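Local coordinates for protein Rho guanine nucleotide exchange factor 11 (Homo sapiens, PDB 5JHH) that probably activates Rho-family GTPases by promoting exchange of bound GDP for GTP through its tandem DH and PH domains, at residues R110-L113 with Q114-A118; P71-I74 with E75-S79; I131-K134 with Q135-E138. All blocks are in the same frame, centred on the assembly; numbering follows the deposited sequence. Where two conformers were deposited one is given.

Contact 1 (R110-L113 with Q114-A118); sequences REEL and QQVAA
R110 and Q114, one helical turn apart, meet through a side-chain hydrogen bond: R110 NE donates to Q114 OE1 at 2.9 Å with an N-H...O angle of 163°. The oxygen lies at the edge of the guanidinium and in its plane, but the arginine approaches from above the carbonyl plane, the two flat groups being turned 74° apart. R110 NH2 adds a weak second bond to the same oxygen. Q114 can reach back along the helix because its CG sits between the backbone N and the carbonyl carbon (chi1 72°). Its NE2 donates to a water at 3.3 Å, and that water in turn donates to E111 OE1 and E111 O, tying glutamine to glutamate indirectly. Along the backbone, Q114 N bonds R110 O at 3.0 Å, and A117 N bonds L113 O at 2.8 Å. R110 NH1 is held by Q200, so an alanine here would probably leave both Q114 OE1 and Q200 without their arginine donor and let the Q114 amide turn. Within the DH domain, helix 107-121 presents R110 and Q114 to helix 189-227, L113 and A117 to L170 of helix 165-182, and V116 to helix 70-89.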
loop_
_atom_site.group_PDB
_atom_site.type_symbol
_atom_site.label_atom_id
_atom_site.label_comp_id
_atom_site.label_asym_id
_atom_site.label_seq_id
_atom_site.Cartn_x
_atom_site.Cartn_y
_atom_site.Cartn_z
ATOM N N ARG A 110 23.130 1.204 0.582
ATOM C CA ARG A 110 21.863 0.669 0.112
ATOM C C ARG A 110 21.655 -0.755 0.620
ATOM O O ARG A 110 20.565 -1.096 1.079
ATOM C CB ARG A 110 21.764 0.678 -1.398
ATOM C CG ARG A 110 20.836 -0.420 -1.900
ATOM C CD ARG A 110 20.366 -0.312 -3.334
ATOM N NE ARG A 110 19.533 -1.462 -3.593
ATOM C CZ ARG A 110 19.491 -2.137 -4.739
ATOM N NH1 ARG A 110 20.110 -1.702 -5.818
ATOM N NH2 ARG A 110 18.775 -3.234 -4.815
ATOM N N GLU A 111 22.679 -1.586 0.524
ATOM C CA GLU A 111 22.543 -2.968 0.952
ATOM C C GLU A 111 22.129 -2.989 2.431
ATOM O O GLU A 111 21.210 -3.722 2.810
ATOM C CB GLU A 111 23.859 -3.743 0.767
ATOM C CG GLU A 111 24.337 -3.872 -0.672
ATOM C CD GLU A 111 23.391 -4.681 -1.513
ATOM O OE1 GLU A 111 22.811 -5.661 -0.986
ATOM O OE2 GLU A 111 23.183 -4.336 -2.669
ATOM N N GLU A 112 22.831 -2.200 3.241
ATOM C CA GLU A 112 22.568 -2.119 4.675
ATOM C C GLU A 112 21.131 -1.656 4.963
ATOM O O GLU A 112 20.413 -2.328 5.719
ATOM C CB GLU A 112 23.577 -1.199 5.345
ATOM C CG GLU A 112 23.341 -0.988 6.822
ATOM C CD GLU A 112 24.353 -0.032 7.482
ATOM O OE1 GLU A 112 24.783 0.976 6.851
ATOM O OE2 GLU A 112 24.709 -0.270 8.665
ATOM N N LEU A 113 20.681 -0.590 4.290
ATOM C CA LEU A 113 19.366 -0.011 4.549
ATOM C C LEU A 113 18.265 -0.979 4.164
ATOM O O LEU A 113 17.320 -1.183 4.936
ATOM C CB LEU A 113 19.166 1.286 3.790
ATOM C CG LEU A 113 17.749 1.866 3.796
ATOM C CD1 LEU A 113 17.112 2.101 5.166
ATOM C CD2 LEU A 113 17.792 3.192 3.087
ATOM N N GLN A 114 18.398 -1.632 3.016
ATOM C CA GLN A 114 17.344 -2.535 2.607
ATOM C C GLN A 114 17.303 -3.774 3.459
ATOM O O GLN A 114 16.225 -4.268 3.704
ATOM C CB GLN A 114 17.331 -2.852 1.112
ATOM C CG GLN A 114 18.413 -3.746 0.589
ATOM C CD GLN A 114 18.571 -3.673 -0.950
ATOM O OE1 GLN A 114 17.929 -2.883 -1.638
ATOM N NE2 GLN A 114 19.413 -4.580 -1.503
ATOM N N GLN A 115 18.437 -4.231 3.974
ATOM C CA GLN A 115 18.425 -5.420 4.780
ATOM C C GLN A 115 17.722 -5.080 6.060
ATOM O O GLN A 115 16.928 -5.830 6.548
ATOM C CB GLN A 115 19.812 -5.883 5.242
ATOM C CG GLN A 115 20.782 -6.368 4.234
ATOM C CD GLN A 115 22.132 -6.697 4.906
ATOM O OE1 GLN A 115 22.934 -5.805 5.242
ATOM N NE2 GLN A 115 22.362 -7.955 5.128
ATOM N N VAL A 116 18.173 -4.019 6.696
ATOM C CA VAL A 116 17.660 -3.632 7.994
ATOM C C VAL A 116 16.188 -3.269 7.881
ATOM O O VAL A 116 15.401 -3.783 8.622
ATOM C CB VAL A 116 18.490 -2.495 8.572
ATOM C CG1 VAL A 116 17.897 -2.020 9.872
ATOM C CG2 VAL A 116 19.921 -3.002 8.824
ATOM N N ALA A 117 15.801 -2.490 6.882
ATOM C CA ALA A 117 14.390 -2.145 6.757
ATOM C C ALA A 117 13.545 -3.362 6.466
ATOM O O ALA A 117 12.424 -3.493 6.969
ATOM C CB ALA A 117 14.171 -1.098 5.685
ATOM N N ALA A 118 14.080 -4.296 5.703
ATOM C CA ALA A 118 13.290 -5.465 5.340
ATOM C C ALA A 118 13.088 -6.376 6.537
ATOM O O ALA A 118 12.001 -6.853 6.764
ATOM C CB ALA A 118 13.957 -6.250 4.192
HETATM O O HOH W 1 20.980 -5.960 1.026
#

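Contact 2 (P71-I74 with E75-S79); sequences PELI and EIHNS
P71 accepts the first bond of this helical turn, its O receiving E75 N at 3.2 Å; the E75 CB lies close by the same carbonyl. One residue on, E72 O takes I76 N at 3.0 Å, and I76 CG1 rests near that oxygen as well. L73 O has more varied company: H77 N reaches it only weakly, at 3.3 Å, while the imidazole brings its edge to the carbonyl, H77 CD2 lying 3.5 Å from L73 O. I74 O closes the turn by accepting N78 N at 2.8 Å, and N78 CB packs against that oxygen. The L73 side chain, with CG opposite the backbone N (chi1 -170°), packs on V116 and F120 of helix 107-121, and that of I74 on L41 and D45 of helix 18-54.

In the following turn, N78 ND2 donates to E75 OE1 at 3.2 Å, meeting the carboxylate on its syn side. One face of the H77 ring is covered toward its rim by I76 CG2. Both imidazole nitrogens are engaged, ND1 with E34 and NE2 with E166. Apolar residues and one polar ring thus share the inner side of helix 70-89 in the DH helical bundle. Two carboxylates bonded to a buried imidazole would be expected to stabilise its doubly protonated, cationic form, and they fix the ring's rotation between helices 18-54 and 165-182.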
loop_
_atom_site.group_PDB
_atom_site.type_symbol
_atom_site.label_atom_id
_atom_site.label_comp_id
_atom_site.label_asym_id
_atom_site.label_seq_id
_atom_site.Cartn_x
_atom_site.Cartn_y
_atom_site.Cartn_z
ATOM N N PRO A 71 17.313 -0.983 17.388
ATOM C CA PRO A 71 18.451 -0.083 17.576
ATOM C C PRO A 71 19.279 0.126 16.336
ATOM O O PRO A 71 19.825 1.167 16.180
ATOM C CB PRO A 71 19.286 -0.755 18.641
ATOM C CG PRO A 71 18.371 -1.578 19.382
ATOM C CD PRO A 71 17.529 -2.161 18.352
ATOM N N GLU A 72 19.339 -0.867 15.478
ATOM C CA GLU A 72 20.071 -0.795 14.217
ATOM C C GLU A 72 19.353 0.143 13.277
ATOM O O GLU A 72 19.976 0.929 12.563
ATOM C CB GLU A 72 20.165 -2.173 13.568
ATOM C CG GLU A 72 21.141 -3.124 14.248
ATOM C CD GLU A 72 20.616 -3.926 15.465
ATOM O OE1 GLU A 72 19.484 -3.754 16.023
ATOM O OE2 GLU A 72 21.417 -4.781 15.899
ATOM N N LEU A 73 18.033 0.025 13.267
ATOM C CA LEU A 73 17.186 0.873 12.455
ATOM C C LEU A 73 17.340 2.325 12.830
ATOM O O LEU A 73 17.568 3.165 11.982
ATOM C CB LEU A 73 15.731 0.460 12.570
ATOM C CG LEU A 73 14.795 1.117 11.579
ATOM C CD1 LEU A 73 15.185 0.769 10.161
ATOM C CD2 LEU A 73 13.395 0.583 11.845
ATOM N N ILE A 74 17.371 2.585 14.115
ATOM C CA ILE A 74 17.543 3.929 14.603
ATOM C C ILE A 74 18.897 4.511 14.188
ATOM O O ILE A 74 18.971 5.677 13.759
ATOM C CB ILE A 74 17.389 3.940 16.120
ATOM C CG1 ILE A 74 15.896 3.842 16.473
ATOM C CG2 ILE A 74 18.090 5.122 16.750
ATOM C CD1 ILE A 74 15.626 3.696 17.976
ATOM N N GLU A 75 19.955 3.719 14.308
ATOM C CA GLU A 75 21.275 4.170 13.890
ATOM C C GLU A 75 21.434 4.404 12.347
ATOM O O GLU A 75 22.062 5.350 11.917
ATOM C CB GLU A 75 22.308 3.201 14.429
ATOM C CG GLU A 75 23.769 3.622 14.227
ATOM C CD GLU A 75 24.046 5.072 14.601
ATOM O OE1 GLU A 75 23.381 5.629 15.514
ATOM O OE2 GLU A 75 24.918 5.657 13.929
ATOM N N ILE A 76 20.801 3.595 11.520
ATOM C CA ILE A 76 20.698 3.907 10.111
ATOM C C ILE A 76 20.274 5.357 9.920
ATOM O O ILE A 76 20.837 6.085 9.076
ATOM C CB ILE A 76 19.587 3.098 9.407
ATOM C CG1 ILE A 76 19.915 1.619 9.264
ATOM C CG2 ILE A 76 19.215 3.682 8.050
ATOM C CD1 ILE A 76 21.127 1.327 8.493
ATOM N N HIS A 77 19.184 5.735 10.577
ATOM C CA HIS A 77 18.621 7.067 10.355
ATOM C C HIS A 77 19.329 8.183 11.128
ATOM O O HIS A 77 19.366 9.326 10.661
ATOM C CB HIS A 77 17.120 7.120 10.629
ATOM C CG HIS A 77 16.308 6.391 9.628
ATOM N ND1 HIS A 77 15.917 6.956 8.440
ATOM C CD2 HIS A 77 15.800 5.136 9.631
ATOM C CE1 HIS A 77 15.210 6.085 7.752
ATOM N NE2 HIS A 77 15.142 4.966 8.443
ATOM N N ASN A 78 19.836 7.879 12.302
ATOM C CA ASN A 78 20.522 8.874 13.100
ATOM C C ASN A 78 21.834 9.290 12.426
ATOM O O ASN A 78 22.103 10.468 12.281
ATOM C CB ASN A 78 20.802 8.282 14.456
ATOM C CG ASN A 78 21.581 9.213 15.372
ATOM O OD1 ASN A 78 21.105 10.263 15.774
ATOM N ND2 ASN A 78 22.774 8.797 15.723
ATOM N N SER A 79 22.594 8.324 11.944
ATOM C CA SER A 79 23.824 8.625 11.256
ATOM C C SER A 79 23.532 9.549 10.097
ATOM O O SER A 79 24.154 10.575 9.949
ATOM C CB SER A 79 24.544 7.351 10.796
ATOM O OG SER A 79 23.775 6.619 9.837
#

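Contact 3 (I131-K134 with Q135-E138); sequences IKTK and QRKE
K134 O accepts E138 N at 2.8 Å across the last turn of helix 124-137 and, weakly, K137 N, whereas T133 O receives K137 N at 2.9 Å. At the start of the turn I131 O accepts Q135 N at 3.0 Å. The Q135 chain, extended beyond CG, lets NE2 give I131 O a weak second bond at 3.5 Å. E62 is the main partner of the K134 amine, through a salt bridge; bends at chi3 and chi4 (both -86°) carry NZ round to it and only weakly to E138. The bridge from K134 NZ to E138 OE2, 3.4 Å long, is doubtful because E138 has an alternate conformer. K134 NZ also donates to a water at 2.8 Å, which lies within bonding distance of E138 OE1 in the conformer given.

On another flank T133 and K137 run side by side, with T133 CG2 3.9 Å from K137 CD, and K137 CG lies over one face of the R136 guanidinium, toward its rim. K132 NZ forms a salt bridge with an acidic side chain of another protein's chain. I131, K134 and Q135 all pack on F141 of helix 139-150, and Q135 also on M145. This is a helix C-terminus running directly into a new helix: E138 leaves helical backbone angles after helix 124-137 and occupies the N-cap position of helix 139-150, forming a tight helix-helix junction in the DH domain.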
loop_
_atom_site.group_PDB
_atom_site.type_symbol
_atom_site.label_atom_id
_atom_site.label_comp_id
_atom_site.label_asym_id
_atom_site.label_seq_id
_atom_site.Cartn_x
_atom_site.Cartn_y
_atom_site.Cartn_z
ATOM N N ILE A 131 -0.305 -9.163 18.505
ATOM C CA ILE A 131 -0.481 -8.152 19.543
ATOM C C ILE A 131 -1.976 -7.897 19.743
ATOM O O ILE A 131 -2.430 -7.697 20.846
ATOM C CB ILE A 131 0.183 -6.795 19.180
ATOM C CG1 ILE A 131 1.451 -6.564 19.967
ATOM C CG2 ILE A 131 -0.679 -5.607 19.612
ATOM C CD1 ILE A 131 2.423 -7.700 19.926
ATOM N N LYS A 132 -2.732 -7.869 18.665
ATOM C CA LYS A 132 -4.129 -7.606 18.781
ATOM C C LYS A 132 -4.788 -8.732 19.569
ATOM O O LYS A 132 -5.650 -8.503 20.399
ATOM C CB LYS A 132 -4.738 -7.493 17.407
ATOM C CG LYS A 132 -6.072 -6.792 17.399
ATOM C CD LYS A 132 -6.242 -5.950 16.143
ATOM C CE LYS A 132 -6.569 -6.797 14.931
ATOM N NZ LYS A 132 -7.368 -5.999 13.957
ATOM N N THR A 133 -4.354 -9.952 19.324
ATOM C CA THR A 133 -4.948 -11.087 20.010
ATOM C C THR A 133 -4.617 -10.986 21.477
ATOM O O THR A 133 -5.487 -11.112 22.357
ATOM C CB THR A 133 -4.415 -12.388 19.432
ATOM O OG1 THR A 133 -4.892 -12.497 18.102
ATOM C CG2 THR A 133 -4.883 -13.565 20.219
ATOM N N LYS A 134 -3.344 -10.721 21.730
ATOM C CA LYS A 134 -2.856 -10.586 23.082
ATOM C C LYS A 134 -3.647 -9.564 23.893
ATOM O O LYS A 134 -3.864 -9.749 25.064
ATOM C CB LYS A 134 -1.403 -10.193 23.052
ATOM C CG LYS A 134 -0.660 -10.713 24.224
ATOM C CD LYS A 134 0.839 -10.449 24.107
ATOM C CE LYS A 134 1.516 -11.547 23.314
ATOM N NZ LYS A 134 1.903 -12.706 24.164
ATOM N N GLN A 135 -3.997 -8.448 23.281
ATOM C CA GLN A 135 -4.730 -7.386 23.959
ATOM C C GLN A 135 -6.137 -7.850 24.301
ATOM O O GLN A 135 -6.690 -7.459 25.301
ATOM C CB GLN A 135 -4.831 -6.134 23.053
ATOM C CG GLN A 135 -3.667 -5.158 23.164
ATOM C CD GLN A 135 -3.723 -4.035 22.132
ATOM O OE1 GLN A 135 -4.085 -2.919 22.443
ATOM N NE2 GLN A 135 -3.345 -4.333 20.905
ATOM N N ARG A 136 -6.745 -8.605 23.403
ATOM C CA ARG A 136 -8.065 -9.166 23.654
ATOM C C ARG A 136 -7.977 -10.165 24.817
ATOM O O ARG A 136 -8.796 -10.145 25.711
ATOM C CB ARG A 136 -8.625 -9.809 22.375
ATOM C CG ARG A 136 -9.916 -10.603 22.536
ATOM C CD ARG A 136 -10.492 -11.072 21.193
ATOM N NE ARG A 136 -9.735 -12.167 20.552
ATOM C CZ ARG A 136 -9.827 -13.462 20.881
ATOM N NH1 ARG A 136 -10.632 -13.865 21.856
ATOM N NH2 ARG A 136 -9.091 -14.367 20.245
ATOM N N LYS A 137 -6.944 -10.985 24.849
ATOM C CA LYS A 137 -6.912 -12.098 25.772
ATOM C C LYS A 137 -6.206 -11.889 27.109
ATOM O O LYS A 137 -6.387 -12.691 28.030
ATOM C CB LYS A 137 -6.266 -13.283 25.084
ATOM C CG LYS A 137 -7.122 -13.812 23.967
ATOM C CD LYS A 137 -6.525 -15.071 23.374
ATOM C CE LYS A 137 -7.367 -16.286 23.748
ATOM N NZ LYS A 137 -6.689 -17.541 23.331
ATOM N N GLU A 138 -5.368 -10.858 27.212
ATOM C CA GLU A 138 -4.531 -10.683 28.400
ATOM C C GLU A 138 -4.733 -9.310 28.990
ATOM O O GLU A 138 -4.340 -8.299 28.395
ATOM C CB GLU A 138 -3.053 -10.844 28.076
ATOM C CG GLU A 138 -2.671 -12.136 27.398
ATOM C CD GLU A 138 -1.173 -12.292 27.311
ATOM O OE1 GLU A 138 -0.439 -11.748 28.172
ATOM O OE2 GLU A 138 -0.724 -12.963 26.382
HETATM O O HOH W 2 2.033 -11.800 26.809
#

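Contacts 1 and 2 are neighbours in the DH bundle, their centres about 11 Å apart, and they meet directly where helix 107-121 packs on helix 70-89. E112 CG touches I76 CD1 at 3.6 Å, L113 CD1 touches I76 CG2 at 3.9 Å, and V116 CG1 lies 3.9 Å from L73 CD1, so I76 takes part in most of these touches. Contact 3 stands apart: its centre is about 31 Å from that of contact 1 and 30 Å from that of contact 2, with nearest atoms about 16 Å away in both cases. It is nonetheless on the next helix after that of contact 1. A glycerol, probably from crystallisation, binds S79 of contact 2.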